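PDB 6IYR: type I modular polyketide synthase from Streptomyces albus subsp. albus, which probably loads a malonyl-type extender unit, such as methylmalonyl, from its CoA ester onto the acyl carrier protein in module 8 of the salinomycin polyketide synthase. Local coordinates for residues 150-160 against 196-205. Numbering follows the deposited sequence.
Sequences SPVFASRLAEC and WAVMVSLAEV
C160 meets the W196 ring obliquely, its CB 3.9 Å from W196 CZ3. C160 SG lies 4.6 Å from the centroid of the six-membered ring of W196, a Cys sulfur-aromatic contact. V200, of W196's own helix, covers one face of that ring with CG2. The F153 ring has V198 O and V205 CG2 near its plane at the edge. F153 CE1 presses on S201 CB at 3.3 Å, and L202 CD2 packs beside it obliquely. F153 CG stands anti to the backbone N (chi1 -165°), which swings the ring over to helix 196-205.

This is a roughly antiparallel helix pair of the acyltransferase domain (144°, axes 8.5 Å apart), packed knobs-into-holes. F153 sits among V198, S201, L202 and V205, and C160 among W196, A197, V200 and S201. S201 is the return knob, among F153, R156, L157 and C160. Here the CA atoms come nearest, S201 CA 5.4 Å from R156 CA. S201 OG turns back to A197 O at 3.0 Å; S201 N reaches that oxygen from the opposite face. Helix 146-149 packs on F153 and L157, helix 172-177 on L157.

On the outer side R156 NH2 and E159 OE1 form an in-plane salt bridge. A water accepts from R156 NE at 2.8 Å and donates to V200 O, and weakly to E204 OE1. E204 OE2 makes a salt bridge with R207. S150 OG caps the helix through F153 N and also hydrogen-bonds A35 O.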
loop_
_atom_site.group_PDB
_atom_site.type_symbol
_atom_site.label_atom_id
_atom_site.label_comp_id
_atom_site.label_asym_id
_atom_site.label_seq_id
_atom_site.Cartn_x
_atom_site.Cartn_y
_atom_site.Cartn_z
ATOM N N SER A 150 -4.967 16.845 -5.639
ATOM C CA SER A 150 -5.908 15.765 -5.864
ATOM C C SER A 150 -7.211 16.042 -5.151
ATOM O O SER A 150 -7.308 15.835 -3.938
ATOM C CB SER A 150 -5.340 14.439 -5.368
ATOM O OG SER A 150 -6.312 13.421 -5.513
ATOM N N PRO A 151 -8.212 16.544 -5.887
ATOM C CA PRO A 151 -9.539 16.719 -5.342
ATOM C C PRO A 151 -10.100 15.421 -4.765
ATOM O O PRO A 151 -10.771 15.453 -3.756
ATOM C CB PRO A 151 -10.359 17.120 -6.567
ATOM C CG PRO A 151 -9.373 17.777 -7.459
ATOM C CD PRO A 151 -8.144 16.959 -7.297
ATOM N N VAL A 152 -9.817 14.294 -5.404
ATOM C CA VAL A 152 -10.333 13.004 -4.933
ATOM C C VAL A 152 -9.724 12.603 -3.581
ATOM O O VAL A 152 -10.441 12.260 -2.637
ATOM C CB VAL A 152 -10.034 11.904 -5.957
ATOM C CG1 VAL A 152 -10.389 10.530 -5.406
ATOM C CG2 VAL A 152 -10.794 12.186 -7.234
ATOM N N PHE A 153 -8.410 12.759 -3.450
ATOM C CA PHE A 153 -7.760 12.605 -2.142
ATOM C C PHE A 153 -8.336 13.497 -1.104
ATOM O O PHE A 153 -8.655 13.050 -0.001
ATOM C CB PHE A 153 -6.260 12.822 -2.204
ATOM C CG PHE A 153 -5.555 12.334 -0.982
ATOM C CD1 PHE A 153 -5.486 10.959 -0.706
ATOM C CD2 PHE A 153 -5.168 13.216 -0.012
ATOM C CE1 PHE A 153 -4.869 10.499 0.455
ATOM C CE2 PHE A 153 -4.528 12.773 1.148
ATOM C CZ PHE A 153 -4.427 11.421 1.404
ATOM N N ALA A 154 -8.532 14.759 -1.448
ATOM C CA ALA A 154 -8.878 15.712 -0.427
ATOM C C ALA A 154 -10.275 15.419 0.067
ATOM O O ALA A 154 -10.612 15.673 1.230
ATOM C CB ALA A 154 -8.795 17.131 -0.951
ATOM N N SER A 155 -11.124 14.923 -0.808
ATOM C CA SER A 155 -12.502 14.818 -0.396
ATOM C C SER A 155 -12.751 13.469 0.308
ATOM O O SER A 155 -13.505 13.399 1.267
ATOM C CB SER A 155 -13.429 15.048 -1.580
ATOM O OG SER A 155 -14.106 13.869 -1.904
ATOM N N ARG A 156 -12.060 12.429 -0.124
ATOM C CA ARG A 156 -12.105 11.148 0.594
ATOM C C ARG A 156 -11.481 11.236 1.984
ATOM O O ARG A 156 -12.042 10.741 2.958
ATOM C CB ARG A 156 -11.401 10.085 -0.224
ATOM C CG ARG A 156 -11.641 8.659 0.272
ATOM C CD ARG A 156 -13.122 8.403 0.481
ATOM N NE ARG A 156 -13.382 6.977 0.518
ATOM C CZ ARG A 156 -14.523 6.443 0.939
ATOM N NH1 ARG A 156 -14.686 5.134 0.932
ATOM N NH2 ARG A 156 -15.492 7.206 1.375
ATOM N N LEU A 157 -10.377 11.968 2.098
ATOM C CA LEU A 157 -9.742 12.165 3.382
ATOM C C LEU A 157 -10.617 12.989 4.304
ATOM O O LEU A 157 -10.679 12.694 5.486
ATOM C CB LEU A 157 -8.342 12.782 3.243
ATOM C CG LEU A 157 -7.493 12.664 4.507
ATOM C CD1 LEU A 157 -6.834 11.293 4.591
ATOM C CD2 LEU A 157 -6.445 13.771 4.584
ATOM N N ALA A 158 -11.390 13.939 3.769
ATOM C CA ALA A 158 -12.301 14.732 4.619
ATOM C C ALA A 158 -13.473 13.877 5.085
ATOM O O ALA A 158 -13.948 14.027 6.207
ATOM C CB ALA A 158 -12.830 15.974 3.898
ATOM N N GLU A 159 -13.897 12.952 4.240
ATOM C CA GLU A 159 -14.880 11.961 4.670
ATOM C C GLU A 159 -14.317 11.063 5.767
ATOM O O GLU A 159 -15.059 10.674 6.684
ATOM C CB GLU A 159 -15.344 11.100 3.490
ATOM C CG GLU A 159 -16.295 11.818 2.540
ATOM C CD GLU A 159 -16.450 11.112 1.206
ATOM O OE1 GLU A 159 -16.362 9.872 1.149
ATOM O OE2 GLU A 159 -16.514 11.817 0.191
ATOM N N CYS A 160 -13.033 10.685 5.655
ATOM C CA CYS A 160 -12.434 9.831 6.683
ATOM C C CYS A 160 -12.419 10.601 7.980
ATOM O O CYS A 160 -12.725 10.053 9.065
ATOM C CB CYS A 160 -11.040 9.343 6.287
ATOM S SG CYS A 160 -11.084 8.124 4.976
ATOM N N TRP A 196 -4.991 4.485 8.620
ATOM C CA TRP A 196 -6.224 3.991 8.052
ATOM C C TRP A 196 -6.771 5.000 7.008
ATOM O O TRP A 196 -7.116 4.612 5.893
ATOM C CB TRP A 196 -7.253 3.766 9.177
ATOM C CG TRP A 196 -8.618 3.439 8.631
ATOM C CD1 TRP A 196 -9.013 2.269 8.102
ATOM C CD2 TRP A 196 -9.706 4.323 8.525
ATOM N NE1 TRP A 196 -10.302 2.351 7.690
ATOM C CE2 TRP A 196 -10.751 3.620 7.910
ATOM C CE3 TRP A 196 -9.882 5.676 8.800
ATOM C CZ2 TRP A 196 -11.970 4.206 7.618
ATOM C CZ3 TRP A 196 -11.114 6.232 8.568
ATOM C CH2 TRP A 196 -12.121 5.519 7.935
ATOM N N ALA A 197 -6.918 6.246 7.420
ATOM C CA ALA A 197 -7.521 7.281 6.606
ATOM C C ALA A 197 -6.709 7.585 5.367
ATOM O O ALA A 197 -7.269 7.712 4.267
ATOM C CB ALA A 197 -7.687 8.546 7.427
ATOM N N VAL A 198 -5.390 7.545 5.511
ATOM C CA VAL A 198 -4.499 7.716 4.363
ATOM C C VAL A 198 -4.663 6.596 3.369
ATOM O O VAL A 198 -4.819 6.842 2.178
ATOM C CB VAL A 198 -3.027 7.846 4.791
ATOM C CG1 VAL A 198 -2.065 7.755 3.602
ATOM C CG2 VAL A 198 -2.830 9.126 5.563
ATOM N N MET A 199 -4.646 5.363 3.841
ATOM C CA MET A 199 -4.756 4.229 2.935
ATOM C C MET A 199 -6.124 4.161 2.230
ATOM O O MET A 199 -6.212 3.884 1.004
ATOM C CB MET A 199 -4.472 2.931 3.667
ATOM C CG MET A 199 -3.047 2.783 4.217
ATOM S SD MET A 199 -2.758 1.094 4.815
ATOM C CE MET A 199 -3.676 1.227 6.350
ATOM N N VAL A 200 -7.189 4.419 2.975
ATOM C CA VAL A 200 -8.518 4.466 2.359
ATOM C C VAL A 200 -8.533 5.556 1.272
ATOM O O VAL A 200 -9.065 5.364 0.202
ATOM C CB VAL A 200 -9.591 4.710 3.414
ATOM C CG1 VAL A 200 -10.953 4.982 2.759
ATOM C CG2 VAL A 200 -9.669 3.479 4.320
ATOM N N SER A 201 -7.839 6.648 1.513
ATOM C CA SER A 201 -7.933 7.777 0.624
ATOM C C SER A 201 -7.024 7.645 -0.568
ATOM O O SER A 201 -7.447 7.961 -1.660
ATOM C CB SER A 201 -7.748 9.072 1.367
ATOM O OG SER A 201 -8.844 9.244 2.275
ATOM N N LEU A 202 -5.861 7.011 -0.398
ATOM C CA LEU A 202 -4.993 6.723 -1.521
ATOM C C LEU A 202 -5.654 5.738 -2.475
ATOM O O LEU A 202 -5.453 5.794 -3.695
ATOM C CB LEU A 202 -3.662 6.151 -1.035
ATOM C CG LEU A 202 -2.749 7.125 -0.265
ATOM C CD1 LEU A 202 -1.482 6.394 0.111
ATOM C CD2 LEU A 202 -2.378 8.343 -1.112
ATOM N N ALA A 203 -6.393 4.773 -1.930
ATOM C CA ALA A 203 -6.998 3.736 -2.764
ATOM C C ALA A 203 -8.029 4.339 -3.735
ATOM O O ALA A 203 -8.223 3.854 -4.842
ATOM C CB ALA A 203 -7.644 2.665 -1.900
ATOM N N GLU A 204 -8.759 5.322 -3.234
ATOM C CA GLU A 204 -9.773 6.013 -3.983
ATOM C C GLU A 204 -9.176 6.859 -5.115
ATOM O O GLU A 204 -9.728 6.889 -6.190
ATOM C CB GLU A 204 -10.523 6.911 -3.035
ATOM C CG GLU A 204 -11.715 7.579 -3.668
ATOM C CD GLU A 204 -12.863 6.620 -3.881
ATOM O OE1 GLU A 204 -12.769 5.410 -3.518
ATOM O OE2 GLU A 204 -13.873 7.100 -4.418
ATOM N N VAL A 205 -7.973 7.388 -4.926
ATOM C CA VAL A 205 -7.232 8.023 -6.055
ATOM C C VAL A 205 -6.886 7.036 -7.123
ATOM O O VAL A 205 -7.143 7.284 -8.274
ATOM C CB VAL A 205 -5.961 8.724 -5.572
ATOM C CG1 VAL A 205 -5.206 9.409 -6.716
ATOM C CG2 VAL A 205 -6.360 9.731 -4.536
HETATM O O HOH W 1 -11.753 4.833 -0.329
#